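PDB 1XD6: gastrodianin-4 from Gastrodia elata, which probably binds mannose as a monomeric bulb-type lectin of the monocot family and acts as an antifungal protein. Local coordinates for residues A[28-33]-A[43-48]; A[51-56]-A[63-68]; A[81-86]-A[93-98]. All blocks are in the same frame, centred on the assembly; numbering follows the deposited sequence.

Interaction 1: A[28-33]-A[43-48]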
ATOM      1  N   ASP A  28      -8.918  11.223  -2.322  1.00 23.92           N
ATOM      2  CA  ASP A  28     -10.098  10.937  -1.508  1.00 22.91           C
ATOM      3  C   ASP A  28      -9.800  10.022  -0.319  1.00 21.64           C
ATOM      4  O   ASP A  28     -10.715   9.560   0.371  1.00 20.35           O
ATOM      5  CB  ASP A  28     -11.243  10.375  -2.374  1.00 23.65           C
ATOM      6  CG  ASP A  28     -11.016   8.925  -2.792  1.00 25.57           C
ATOM      7  OD1 ASP A  28      -9.870   8.437  -2.686  1.00 25.67           O
ATOM      8  OD2 ASP A  28     -11.934   8.207  -3.240  1.00 26.79           O
ATOM      9  N   CYS A  29      -8.513   9.767  -0.084  1.00 20.73           N
ATOM     10  CA  CYS A  29      -8.056   8.937   1.044  1.00 20.03           C
ATOM     11  C   CYS A  29      -8.271   7.430   0.884  1.00 19.32           C
ATOM     12  O   CYS A  29      -7.959   6.668   1.794  1.00 18.46           O
ATOM     13  CB  CYS A  29      -8.636   9.404   2.387  1.00 20.36           C
ATOM     14  SG  CYS A  29      -7.606   8.921   3.789  1.00 20.60           S
ATOM     15  N   ASN A  30      -8.794   7.008  -0.263  1.00 18.66           N
ATOM     16  CA  ASN A  30      -8.928   5.582  -0.553  1.00 18.76           C
ATOM     17  C   ASN A  30      -7.623   5.040  -1.132  1.00 17.81           C
ATOM     18  O   ASN A  30      -6.995   5.685  -1.972  1.00 18.33           O
ATOM     19  CB  ASN A  30     -10.073   5.334  -1.544  1.00 18.88           C
ATOM     20  CG  ASN A  30     -10.781   3.994  -1.326  1.00 20.00           C
ATOM     21  OD1 ASN A  30     -11.685   3.624  -2.093  1.00 23.29           O
ATOM     22  ND2 ASN A  30     -10.369   3.259  -0.313  1.00 21.08           N
ATOM     23  N   LEU A  31      -7.216   3.863  -0.681  1.00 17.08           N
ATOM     24  CA  LEU A  31      -6.070   3.186  -1.262  1.00 16.26           C
ATOM     25  C   LEU A  31      -6.619   2.131  -2.212  1.00 16.88           C
ATOM     26  O   LEU A  31      -7.309   1.203  -1.775  1.00 17.63           O
ATOM     27  CB  LEU A  31      -5.195   2.540  -0.175  1.00 15.99           C
ATOM     28  CG  LEU A  31      -3.931   1.815  -0.683  1.00 15.30           C
ATOM     29  CD1 LEU A  31      -2.989   2.766  -1.443  1.00 15.68           C
ATOM     30  CD2 LEU A  31      -3.212   1.136   0.484  1.00 15.96           C
ATOM     31  N   VAL A  32      -6.360   2.287  -3.509  1.00 16.69           N
ATOM     32  CA  VAL A  32      -7.053   1.440  -4.506  1.00 17.42           C
ATOM     33  C   VAL A  32      -6.111   0.705  -5.463  1.00 16.64           C
ATOM     34  O   VAL A  32      -5.137   1.272  -5.945  1.00 17.12           O
ATOM     35  CB  VAL A  32      -8.137   2.234  -5.294  1.00 16.86           C
ATOM     36  CG1 VAL A  32      -8.991   1.294  -6.164  1.00 18.61           C
ATOM     37  CG2 VAL A  32      -9.080   2.974  -4.311  1.00 18.87           C
ATOM     38  N   LEU A  33      -6.412  -0.568  -5.719  1.00 17.14           N
ATOM     39  CA  LEU A  33      -5.721  -1.313  -6.773  1.00 16.90           C
ATOM     40  C   LEU A  33      -6.612  -1.336  -8.012  1.00 17.22           C
ATOM     41  O   LEU A  33      -7.763  -1.798  -7.943  1.00 16.85           O
ATOM     42  CB  LEU A  33      -5.359  -2.739  -6.337  1.00 17.22           C
ATOM     43  CG  LEU A  33      -4.666  -3.606  -7.419  1.00 17.98           C
ATOM     44  CD1 LEU A  33      -3.363  -2.995  -7.944  1.00 19.22           C
ATOM     45  CD2 LEU A  33      -4.397  -5.001  -6.873  1.00 19.30           C
ATOM     46  N   SER A  43      -8.863  -0.106   0.286  1.00 22.41           N
ATOM     47  CA  SER A  43      -8.824   0.002   1.735  1.00 22.75           C
ATOM     48  C   SER A  43     -10.203   0.386   2.282  1.00 23.64           C
ATOM     49  O   SER A  43     -10.515   0.061   3.415  1.00 24.52           O
ATOM     50  CB  SER A  43      -7.783   1.021   2.174  1.00 22.16           C
ATOM     51  OG  SER A  43      -8.083   2.305   1.655  1.00 21.70           O
ATOM     52  N   GLY A  44     -11.019   1.059   1.472  1.00 23.80           N
ATOM     53  CA  GLY A  44     -12.343   1.480   1.889  1.00 24.76           C
ATOM     54  C   GLY A  44     -12.335   2.695   2.806  1.00 25.32           C
ATOM     55  O   GLY A  44     -13.206   2.835   3.661  1.00 26.06           O
ATOM     56  N   THR A  45     -11.342   3.569   2.634  1.00 25.28           N
ATOM     57  CA  THR A  45     -11.209   4.767   3.444  1.00 24.89           C
ATOM     58  C   THR A  45     -11.519   6.035   2.634  1.00 25.53           C
ATOM     59  O   THR A  45     -11.101   7.133   3.012  1.00 24.99           O
ATOM     60  CB  THR A  45      -9.789   4.866   4.056  1.00 24.89           C
ATOM     61  OG1 THR A  45      -8.806   4.677   3.033  1.00 22.83           O
ATOM     62  CG2 THR A  45      -9.525   3.727   5.049  1.00 24.15           C
ATOM     63  N   ASN A  46     -12.232   5.875   1.517  1.00 26.18           N
ATOM     64  CA  ASN A  46     -12.664   7.022   0.707  1.00 27.57           C
ATOM     65  C   ASN A  46     -13.567   7.939   1.538  1.00 27.95           C
ATOM     66  O   ASN A  46     -14.434   7.450   2.264  1.00 28.03           O
ATOM     67  CB  ASN A  46     -13.412   6.568  -0.546  1.00 27.78           C
ATOM     68  CG  ASN A  46     -14.541   5.593  -0.240  1.00 29.63           C
ATOM     69  OD1 ASN A  46     -14.313   4.491   0.268  1.00 30.55           O
ATOM     70  ND2 ASN A  46     -15.775   6.000  -0.546  1.00 33.55           N
ATOM     71  N   GLY A  47     -13.332   9.245   1.458  1.00 28.00           N
ATOM     72  CA  GLY A  47     -14.129  10.215   2.199  1.00 29.30           C
ATOM     73  C   GLY A  47     -13.852  10.279   3.700  1.00 29.91           C
ATOM     74  O   GLY A  47     -14.410  11.130   4.405  1.00 30.72           O
ATOM     75  N   LYS A  48     -12.980   9.411   4.203  1.00 29.68           N
ATOM     76  CA  LYS A  48     -12.701   9.385   5.638  1.00 30.22           C
ATOM     77  C   LYS A  48     -11.923  10.605   6.159  1.00 29.58           C
ATOM     78  O   LYS A  48     -12.079  10.979   7.323  1.00 30.15           O
ATOM     79  CB  LYS A  48     -11.963   8.101   6.024  1.00 30.92           C
ATOM     80  CG  LYS A  48     -12.801   6.782   6.041  1.00 34.50           C
ATOM     81  CD  LYS A  48     -14.338   6.948   5.908  1.00 38.62           C
ATOM     82  CE  LYS A  48     -15.009   5.599   5.592  1.00 40.50           C
ATOM     83  NZ  LYS A  48     -15.027   5.273   4.132  1.00 41.47           N
TER
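S43 meets L31 twice, just past the end of strand 38-42. Its backbone N donates to L31 O at 2.9 Å, and its hydroxyl, set between the backbone N and the carbonyl carbon (chi1 61°), folds back so that OG accepts from L31 N, also at 2.9 Å and nearly straight (161° at the hydrogen). That same OG donates to T45 OG1 at 2.8 Å. At G44 the chain turns with positive phi, and the end of the N30 side chain lies against the G44 and T45 backbone. T45 OG1 in turn approaches C29 O as a donor, although the modelled 2.5 Å is doubtfully short. T45 also opens a type II turn that runs to K48. Within it, N46 lies alongside N30, the two side chains pointing the same way with CB to CB at 3.7 Å, and N46 CA sends a CA-H...O contact to D28 O. G47 N donates to that same D28 O at 2.9 Å. K48 curls back over its own loop, NZ donating to both G44 O and N46 O. On the other segment, D28 OD1 takes the N30 N-H in an Asx turn and also bonds Q26 NE2; Q26, D28 and N30 fit the QxDxNxVxY signature through which this lectin family binds mannose. Chemically, a loop hydroxyl stands in for strand backbone at L31 N, and the S43-to-T45 bond is consistent with a fixed direction for both hydroxyls, tying the loop to the start of strand 31-35.

Interaction 2: A[51-56]-A[63-68]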
ATOM      1  N   ASN A  51      -5.898  14.824   2.537  1.00 21.41           N
ATOM      2  CA  ASN A  51      -4.445  14.865   2.510  1.00 20.65           C
ATOM      3  C   ASN A  51      -3.840  13.610   3.157  1.00 20.32           C
ATOM      4  O   ASN A  51      -2.908  13.701   3.958  1.00 20.29           O
ATOM      5  CB  ASN A  51      -3.926  16.147   3.195  1.00 20.39           C
ATOM      6  CG  ASN A  51      -4.470  17.424   2.550  1.00 20.73           C
ATOM      7  OD1 ASN A  51      -4.391  17.602   1.328  1.00 20.89           O
ATOM      8  ND2 ASN A  51      -5.040  18.308   3.370  1.00 18.95           N
ATOM      9  N   CYS A  52      -4.388  12.441   2.827  1.00 19.52           N
ATOM     10  CA  CYS A  52      -3.837  11.200   3.328  1.00 19.19           C
ATOM     11  C   CYS A  52      -2.551  10.848   2.609  1.00 19.34           C
ATOM     12  O   CYS A  52      -2.378  11.194   1.429  1.00 19.61           O
ATOM     13  CB  CYS A  52      -4.846  10.075   3.218  1.00 19.52           C
ATOM     14  SG  CYS A  52      -6.386  10.487   4.054  1.00 19.61           S
ATOM     15  N   ILE A  53      -1.644  10.201   3.339  1.00 18.64           N
ATOM     16  CA  ILE A  53      -0.417   9.660   2.781  1.00 19.49           C
ATOM     17  C   ILE A  53      -0.329   8.187   3.189  1.00 18.92           C
ATOM     18  O   ILE A  53      -0.838   7.799   4.248  1.00 18.35           O
ATOM     19  CB  ILE A  53       0.847  10.449   3.278  1.00 19.32           C
ATOM     20  CG1 ILE A  53       0.992  10.373   4.791  1.00 20.28           C
ATOM     21  CG2 ILE A  53       0.801  11.897   2.840  1.00 21.21           C
ATOM     22  CD1 ILE A  53       2.032   9.343   5.253  1.00 20.52           C
ATOM     23  N   LEU A  54       0.323   7.390   2.355  1.00 18.41           N
ATOM     24  CA  LEU A  54       0.546   5.989   2.644  1.00 19.23           C
ATOM     25  C   LEU A  54       1.955   5.812   3.163  1.00 19.75           C
ATOM     26  O   LEU A  54       2.893   6.268   2.531  1.00 20.39           O
ATOM     27  CB  LEU A  54       0.344   5.140   1.375  1.00 18.78           C
ATOM     28  CG  LEU A  54       0.598   3.637   1.563  1.00 18.50           C
ATOM     29  CD1 LEU A  54      -0.486   3.039   2.431  1.00 18.71           C
ATOM     30  CD2 LEU A  54       0.626   2.937   0.207  1.00 18.80           C
ATOM     31  N   LYS A  55       2.109   5.152   4.307  1.00 19.95           N
ATOM     32  CA  LYS A  55       3.432   4.939   4.857  1.00 20.59           C
ATOM     33  C   LYS A  55       3.744   3.460   5.007  1.00 20.46           C
ATOM     34  O   LYS A  55       3.021   2.728   5.695  1.00 20.84           O
ATOM     35  CB  LYS A  55       3.602   5.702   6.184  1.00 20.86           C
ATOM     36  CG  LYS A  55       4.962   5.508   6.842  1.00 24.04           C
ATOM     37  CD  LYS A  55       5.796   6.794   6.786  1.00 30.50           C
ATOM     38  CE  LYS A  55       7.284   6.468   6.958  1.00 32.22           C
ATOM     39  NZ  LYS A  55       8.157   7.638   6.612  1.00 35.54           N
ATOM     40  N   MET A  56       4.821   3.021   4.352  1.00 20.67           N
ATOM     41  CA  MET A  56       5.327   1.663   4.537  1.00 20.99           C
ATOM     42  C   MET A  56       6.290   1.779   5.707  1.00 21.89           C
ATOM     43  O   MET A  56       7.412   2.289   5.558  1.00 21.83           O
ATOM     44  CB  MET A  56       6.031   1.157   3.272  1.00 20.56           C
ATOM     45  CG  MET A  56       6.642  -0.268   3.370  1.00 21.75           C
ATOM     46  SD  MET A  56       5.433  -1.616   3.571  1.00 24.31           S
ATOM     47  CE  MET A  56       5.727  -2.079   5.280  1.00 23.90           C
ATOM     48  N   VAL A  63       0.375   1.739   6.592  1.00 17.59           N
ATOM     49  CA  VAL A  63      -0.555   2.619   7.310  1.00 16.69           C
ATOM     50  C   VAL A  63      -0.892   3.858   6.495  1.00 16.96           C
ATOM     51  O   VAL A  63       0.001   4.520   5.958  1.00 17.26           O
ATOM     52  CB  VAL A  63       0.006   3.073   8.702  1.00 17.00           C
ATOM     53  CG1 VAL A  63      -1.056   3.882   9.493  1.00 16.11           C
ATOM     54  CG2 VAL A  63       0.515   1.884   9.533  1.00 15.73           C
ATOM     55  N   ILE A  64      -2.184   4.168   6.406  1.00 16.85           N
ATOM     56  CA  ILE A  64      -2.654   5.439   5.855  1.00 16.76           C
ATOM     57  C   ILE A  64      -2.742   6.455   7.004  1.00 16.58           C
ATOM     58  O   ILE A  64      -3.401   6.189   8.002  1.00 16.65           O
ATOM     59  CB  ILE A  64      -4.041   5.271   5.184  1.00 17.25           C
ATOM     60  CG1 ILE A  64      -3.983   4.253   4.032  1.00 16.82           C
ATOM     61  CG2 ILE A  64      -4.584   6.636   4.670  1.00 16.29           C
ATOM     62  CD1 ILE A  64      -5.385   3.797   3.505  1.00 18.99           C
ATOM     63  N   TYR A  65      -2.052   7.589   6.855  1.00 16.37           N
ATOM     64  CA  TYR A  65      -2.101   8.708   7.808  1.00 16.42           C
ATOM     65  C   TYR A  65      -2.814   9.907   7.207  1.00 16.40           C
ATOM     66  O   TYR A  65      -2.732  10.155   6.000  1.00 16.31           O
ATOM     67  CB  TYR A  65      -0.691   9.161   8.241  1.00 16.33           C
ATOM     68  CG  TYR A  65      -0.010   8.210   9.181  1.00 16.47           C
ATOM     69  CD1 TYR A  65      -0.281   8.233  10.542  1.00 16.89           C
ATOM     70  CD2 TYR A  65       0.888   7.257   8.701  1.00 15.28           C
ATOM     71  CE1 TYR A  65       0.343   7.344  11.413  1.00 17.01           C
ATOM     72  CE2 TYR A  65       1.512   6.362   9.555  1.00 15.19           C
ATOM     73  CZ  TYR A  65       1.232   6.408  10.906  1.00 15.99           C
ATOM     74  OH  TYR A  65       1.836   5.524  11.764  1.00 16.19           O
ATOM     75  N   SER A  66      -3.516  10.643   8.056  1.00 15.90           N
ATOM     76  CA  SER A  66      -4.035  11.957   7.701  1.00 17.00           C
ATOM     77  C   SER A  66      -3.555  12.828   8.832  1.00 17.44           C
ATOM     78  O   SER A  66      -4.010  12.674   9.960  1.00 17.44           O
ATOM     79  CB  SER A  66      -5.557  11.955   7.662  1.00 16.67           C
ATOM     80  OG  SER A  66      -6.057  13.251   7.387  1.00 15.11           O
ATOM     81  N   GLY A  67      -2.607  13.707   8.551  1.00 18.19           N
ATOM     82  CA  GLY A  67      -1.924  14.391   9.633  1.00 20.04           C
ATOM     83  C   GLY A  67      -1.228  13.320  10.456  1.00 20.67           C
ATOM     84  O   GLY A  67      -0.602  12.415   9.898  1.00 20.62           O
ATOM     85  N   SER A  68      -1.356  13.396  11.775  1.00 21.48           N
ATOM     86  CA  SER A  68      -0.684  12.424  12.636  1.00 22.75           C
ATOM     87  C   SER A  68      -1.562  11.205  12.981  1.00 22.64           C
ATOM     88  O   SER A  68      -1.084  10.241  13.603  1.00 22.59           O
ATOM     89  CB  SER A  68      -0.164  13.100  13.900  1.00 22.68           C
ATOM     90  OG  SER A  68      -1.209  13.802  14.522  1.00 26.59           O
TER
HETATM   91  O   HOH W   1      -2.016  15.727   5.885  1.00 35.64           O
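I53 and Y65 face each other as a hydrogen-bonded antiparallel pair: I53 N donates to Y65 O and Y65 N to I53 O, both at 2.9 Å. K55 and V63 repeat the pattern, with K55 N to V63 O at 2.8 Å and V63 N to K55 O at 3.0 Å. At the open end a water donates to N51 O and is weakly bonded by G67 N. Around the Y65 ring, K55 CB comes to the edge, 4.0 Å from CD2, while I53 CD1 approaches the ring obliquely, 4.2 Å from Y65 CD2. V63 CG1, two residues earlier on the same strand, lies over one face of that ring. The opposite side of the sheet carries C52, L54 and I64. There I64 CG2, anti to the backbone N, reaches C52 CB at 3.7 Å, and I64 CG1 touches L54 CD1 at 4.0 Å.

Further out, Y65 OH bonds Q57 OE1, and Q57, V63 and Y65 belong to the second copy of the QxDxNxVxY motif. S66 OG is tied to S50 O. K55 bends at chi2 and takes NZ to G7 O; a sulfate, probably from the crystallisation liquor, makes a long, weak ion pair with K55 NZ. This hairpin forms the middle of a four-stranded antiparallel sheet, between strands 9-10 and 69-73, while M25 of strand 21-25 packs on C52 and L54.

Interaction 3: A[81-86]-A[93-98]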
ATOM      1  N   GLY A  81      12.808  -3.401  10.530  1.00 45.45           N
ATOM      2  CA  GLY A  81      13.508  -4.237   9.575  1.00 43.26           C
ATOM      3  C   GLY A  81      13.475  -3.644   8.186  1.00 41.80           C
ATOM      4  O   GLY A  81      13.274  -2.435   8.024  1.00 41.75           O
ATOM      5  N   ASN A  82      13.650  -4.498   7.180  1.00 39.88           N
ATOM      6  CA  ASN A  82      13.763  -4.036   5.803  1.00 38.40           C
ATOM      7  C   ASN A  82      12.657  -4.533   4.877  1.00 36.60           C
ATOM      8  O   ASN A  82      12.914  -5.172   3.846  1.00 37.23           O
ATOM      9  CB  ASN A  82      15.149  -4.365   5.251  1.00 39.25           C
ATOM     10  CG  ASN A  82      16.230  -3.554   5.918  1.00 40.87           C
ATOM     11  OD1 ASN A  82      16.450  -2.397   5.560  1.00 43.29           O
ATOM     12  ND2 ASN A  82      16.886  -4.138   6.928  1.00 43.11           N
ATOM     13  N   TYR A  83      11.426  -4.201   5.242  1.00 33.65           N
ATOM     14  CA  TYR A  83      10.241  -4.578   4.479  1.00 30.83           C
ATOM     15  C   TYR A  83      10.096  -3.759   3.230  1.00 28.96           C
ATOM     16  O   TYR A  83      10.659  -2.675   3.107  1.00 29.23           O
ATOM     17  CB  TYR A  83       8.989  -4.410   5.326  1.00 30.14           C
ATOM     18  CG  TYR A  83       9.130  -5.046   6.664  1.00 29.35           C
ATOM     19  CD1 TYR A  83       9.755  -4.366   7.715  1.00 28.82           C
ATOM     20  CD2 TYR A  83       8.662  -6.343   6.888  1.00 27.54           C
ATOM     21  CE1 TYR A  83       9.895  -4.963   8.959  1.00 28.97           C
ATOM     22  CE2 TYR A  83       8.802  -6.946   8.114  1.00 28.41           C
ATOM     23  CZ  TYR A  83       9.417  -6.250   9.149  1.00 28.63           C
ATOM     24  OH  TYR A  83       9.548  -6.843  10.369  1.00 29.93           O
ATOM     25  N   TYR A  84       9.327  -4.289   2.298  1.00 26.62           N
ATOM     26  CA  TYR A  84       8.964  -3.525   1.131  1.00 24.72           C
ATOM     27  C   TYR A  84       7.617  -3.962   0.608  1.00 23.38           C
ATOM     28  O   TYR A  84       7.225  -5.124   0.755  1.00 22.55           O
ATOM     29  CB  TYR A  84      10.040  -3.602   0.045  1.00 25.22           C
ATOM     30  CG  TYR A  84      10.337  -4.989  -0.484  1.00 25.20           C
ATOM     31  CD1 TYR A  84      11.187  -5.860   0.212  1.00 26.19           C
ATOM     32  CD2 TYR A  84       9.793  -5.423  -1.694  1.00 25.96           C
ATOM     33  CE1 TYR A  84      11.479  -7.127  -0.275  1.00 24.63           C
ATOM     34  CE2 TYR A  84      10.083  -6.695  -2.188  1.00 26.39           C
ATOM     35  CZ  TYR A  84      10.927  -7.536  -1.480  1.00 26.96           C
ATOM     36  OH  TYR A  84      11.201  -8.805  -1.969  1.00 27.50           O
ATOM     37  N   LEU A  85       6.896  -2.999   0.042  1.00 21.51           N
ATOM     38  CA  LEU A  85       5.608  -3.247  -0.558  1.00 19.95           C
ATOM     39  C   LEU A  85       5.882  -3.359  -2.039  1.00 19.65           C
ATOM     40  O   LEU A  85       6.591  -2.529  -2.590  1.00 20.22           O
ATOM     41  CB  LEU A  85       4.654  -2.088  -0.258  1.00 19.29           C
ATOM     42  CG  LEU A  85       3.215  -2.038  -0.791  1.00 18.26           C
ATOM     43  CD1 LEU A  85       2.281  -3.002  -0.084  1.00 17.52           C
ATOM     44  CD2 LEU A  85       2.668  -0.591  -0.655  1.00 17.82           C
ATOM     45  N   ILE A  86       5.319  -4.380  -2.676  1.00 19.06           N
ATOM     46  CA  ILE A  86       5.502  -4.589  -4.106  1.00 18.64           C
ATOM     47  C   ILE A  86       4.169  -4.883  -4.784  1.00 18.55           C
ATOM     48  O   ILE A  86       3.399  -5.706  -4.309  1.00 18.47           O
ATOM     49  CB  ILE A  86       6.555  -5.738  -4.368  1.00 18.98           C
ATOM     50  CG1 ILE A  86       6.967  -5.796  -5.841  1.00 18.54           C
ATOM     51  CG2 ILE A  86       6.061  -7.123  -3.844  1.00 19.17           C
ATOM     52  CD1 ILE A  86       8.354  -6.378  -6.071  1.00 18.53           C
ATOM     53  N   VAL A  93      -0.574  -7.527  -4.397  1.00 19.47           N
ATOM     54  CA  VAL A  93       0.225  -6.520  -3.730  1.00 19.14           C
ATOM     55  C   VAL A  93       0.664  -7.149  -2.415  1.00 18.67           C
ATOM     56  O   VAL A  93      -0.160  -7.582  -1.634  1.00 18.17           O
ATOM     57  CB  VAL A  93      -0.583  -5.224  -3.471  1.00 19.00           C
ATOM     58  CG1 VAL A  93       0.237  -4.223  -2.654  1.00 19.44           C
ATOM     59  CG2 VAL A  93      -1.045  -4.599  -4.803  1.00 20.02           C
ATOM     60  N   VAL A  94       1.964  -7.188  -2.171  1.00 18.45           N
ATOM     61  CA  VAL A  94       2.487  -8.007  -1.092  1.00 18.45           C
ATOM     62  C   VAL A  94       3.494  -7.181  -0.316  1.00 18.51           C
ATOM     63  O   VAL A  94       4.219  -6.374  -0.901  1.00 18.14           O
ATOM     64  CB  VAL A  94       3.201  -9.294  -1.661  1.00 18.42           C
ATOM     65  CG1 VAL A  94       3.738 -10.191  -0.524  1.00 18.45           C
ATOM     66  CG2 VAL A  94       2.277 -10.097  -2.618  1.00 18.59           C
ATOM     67  N   ILE A  95       3.514  -7.366   1.003  1.00 19.01           N
ATOM     68  CA  ILE A  95       4.600  -6.853   1.835  1.00 19.03           C
ATOM     69  C   ILE A  95       5.533  -8.016   2.159  1.00 20.17           C
ATOM     70  O   ILE A  95       5.093  -9.039   2.711  1.00 20.01           O
ATOM     71  CB  ILE A  95       4.076  -6.192   3.169  1.00 19.65           C
ATOM     72  CG1 ILE A  95       3.172  -4.976   2.894  1.00 18.78           C
ATOM     73  CG2 ILE A  95       5.269  -5.779   4.078  1.00 16.88           C
ATOM     74  CD1 ILE A  95       2.278  -4.588   4.116  1.00 18.91           C
ATOM     75  N   TYR A  96       6.811  -7.849   1.819  1.00 20.93           N
ATOM     76  CA  TYR A  96       7.847  -8.843   2.113  1.00 22.32           C
ATOM     77  C   TYR A  96       8.783  -8.369   3.228  1.00 23.95           C
ATOM     78  O   TYR A  96       9.010  -7.170   3.373  1.00 24.35           O
ATOM     79  CB  TYR A  96       8.673  -9.123   0.858  1.00 21.74           C
ATOM     80  CG  TYR A  96       7.963  -9.957  -0.194  1.00 21.05           C
ATOM     81  CD1 TYR A  96       7.799 -11.328  -0.024  1.00 22.16           C
ATOM     82  CD2 TYR A  96       7.491  -9.379  -1.369  1.00 20.80           C
ATOM     83  CE1 TYR A  96       7.162 -12.100  -0.983  1.00 23.98           C
ATOM     84  CE2 TYR A  96       6.844 -10.140  -2.342  1.00 22.81           C
ATOM     85  CZ  TYR A  96       6.700 -11.500  -2.146  1.00 24.09           C
ATOM     86  OH  TYR A  96       6.067 -12.264  -3.076  1.00 22.92           O
ATOM     87  N   ASP A  97       9.318  -9.311   4.007  1.00 25.74           N
ATOM     88  CA  ASP A  97      10.318  -9.007   5.031  1.00 27.45           C
ATOM     89  C   ASP A  97      11.735  -9.147   4.441  1.00 28.89           C
ATOM     90  O   ASP A  97      11.882  -9.382   3.234  1.00 28.67           O
ATOM     91  CB  ASP A  97      10.111  -9.874   6.286  1.00 27.44           C
ATOM     92  CG  ASP A  97      10.262 -11.379   6.018  1.00 28.65           C
ATOM     93  OD1 ASP A  97      10.910 -11.769   5.028  1.00 27.77           O
ATOM     94  OD2 ASP A  97       9.761 -12.254   6.760  1.00 29.80           O
ATOM     95  N   ASN A  98      12.768  -8.968   5.268  1.00 30.02           N
ATOM     96  CA  ASN A  98      14.149  -9.047   4.782  1.00 31.81           C
ATOM     97  C   ASN A  98      14.513 -10.398   4.137  1.00 31.74           C
ATOM     98  O   ASN A  98      15.442 -10.470   3.330  1.00 31.78           O
ATOM     99  CB  ASN A  98      15.183  -8.665   5.862  1.00 32.56           C
ATOM    100  CG  ASN A  98      14.662  -8.818   7.275  1.00 36.11           C
ATOM    101  OD1 ASN A  98      14.477  -7.821   7.994  1.00 41.52           O
ATOM    102  ND2 ASN A  98      14.428 -10.065   7.696  1.00 38.20           N
TER
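Y84 and Y96 pair across a beta hairpin that forms the two central strands of one of the three four-stranded sheets of the beta-prism II fold, the architecture of the bulb-type lectins. Strands 84-86 and 93-96 run antiparallel, their directions 160° apart. Four backbone bonds join them in two hydrogen-bonded pairs. Y84 N gives to Y96 O at 3.1 Å and Y96 N to Y84 O at 3.0 Å; at the next hydrogen-bonded pair, beyond L85 and I95, I86 N gives to V94 O at 2.9 Å and V94 N returns the bond to I86 O.

Apolar contacts fill the face turned to M56 of strand 52-56. L85 CD1 is wedged between V93 CG1 at 3.5 Å and I95 CG1 at 3.7 Å, while I95 CG2 touches Y83 CB.

Polar ends find partners elsewhere. Y83 OH bonds Q79 O and Y84 OH bonds N100 OD1. Past the end of the strand the Y83 ring crosses D97, its CE2 3.7 Å from D97 CB; D97 forms a salt bridge with R78 through OD2, while its OD1 accepts from S99 N and N101 N. Y96 OH has a weak bond to Q88 NE2; Q88, V94 and Y96 belong to the third copy of the QxDxNxVxY motif.

Aromatic contacts occupy the other face. With chi1 at 60°, the Y84 ring swings over the neighbouring strand, and Y96 CB makes a CH-pi contact to one face, 3.9 Å from the centroid. V94 CG1 lies over one face of the Y96 ring, and I86 CG2 meets that ring edge-on, in its plane, 3.5 Å from CE2.

Interactions 2 and 3 are the central hairpins of two sheets of the prism; interaction 1 joins the start of strand 31-35, in the third, to the loop after strand 38-42. Interactions 1 and 2, with centres about 11 Å apart, are joined covalently by the C29 SG to C52 SG disulfide at 2.0 Å; I64 CD1 also lies 3.6 Å from both S43 OG and T45 OG1. Interaction 3 lies about 18 Å from interaction 2 and 21 Å from interaction 1, centre to centre. Core side chains bridge these gaps: M56 CE reaches I95 CG2 at 3.9 Å, and L33 CD2 touches V93 CG2 at 4.0 Å. Each contact adjoins one signature copy, consistent with three separate sugar sites.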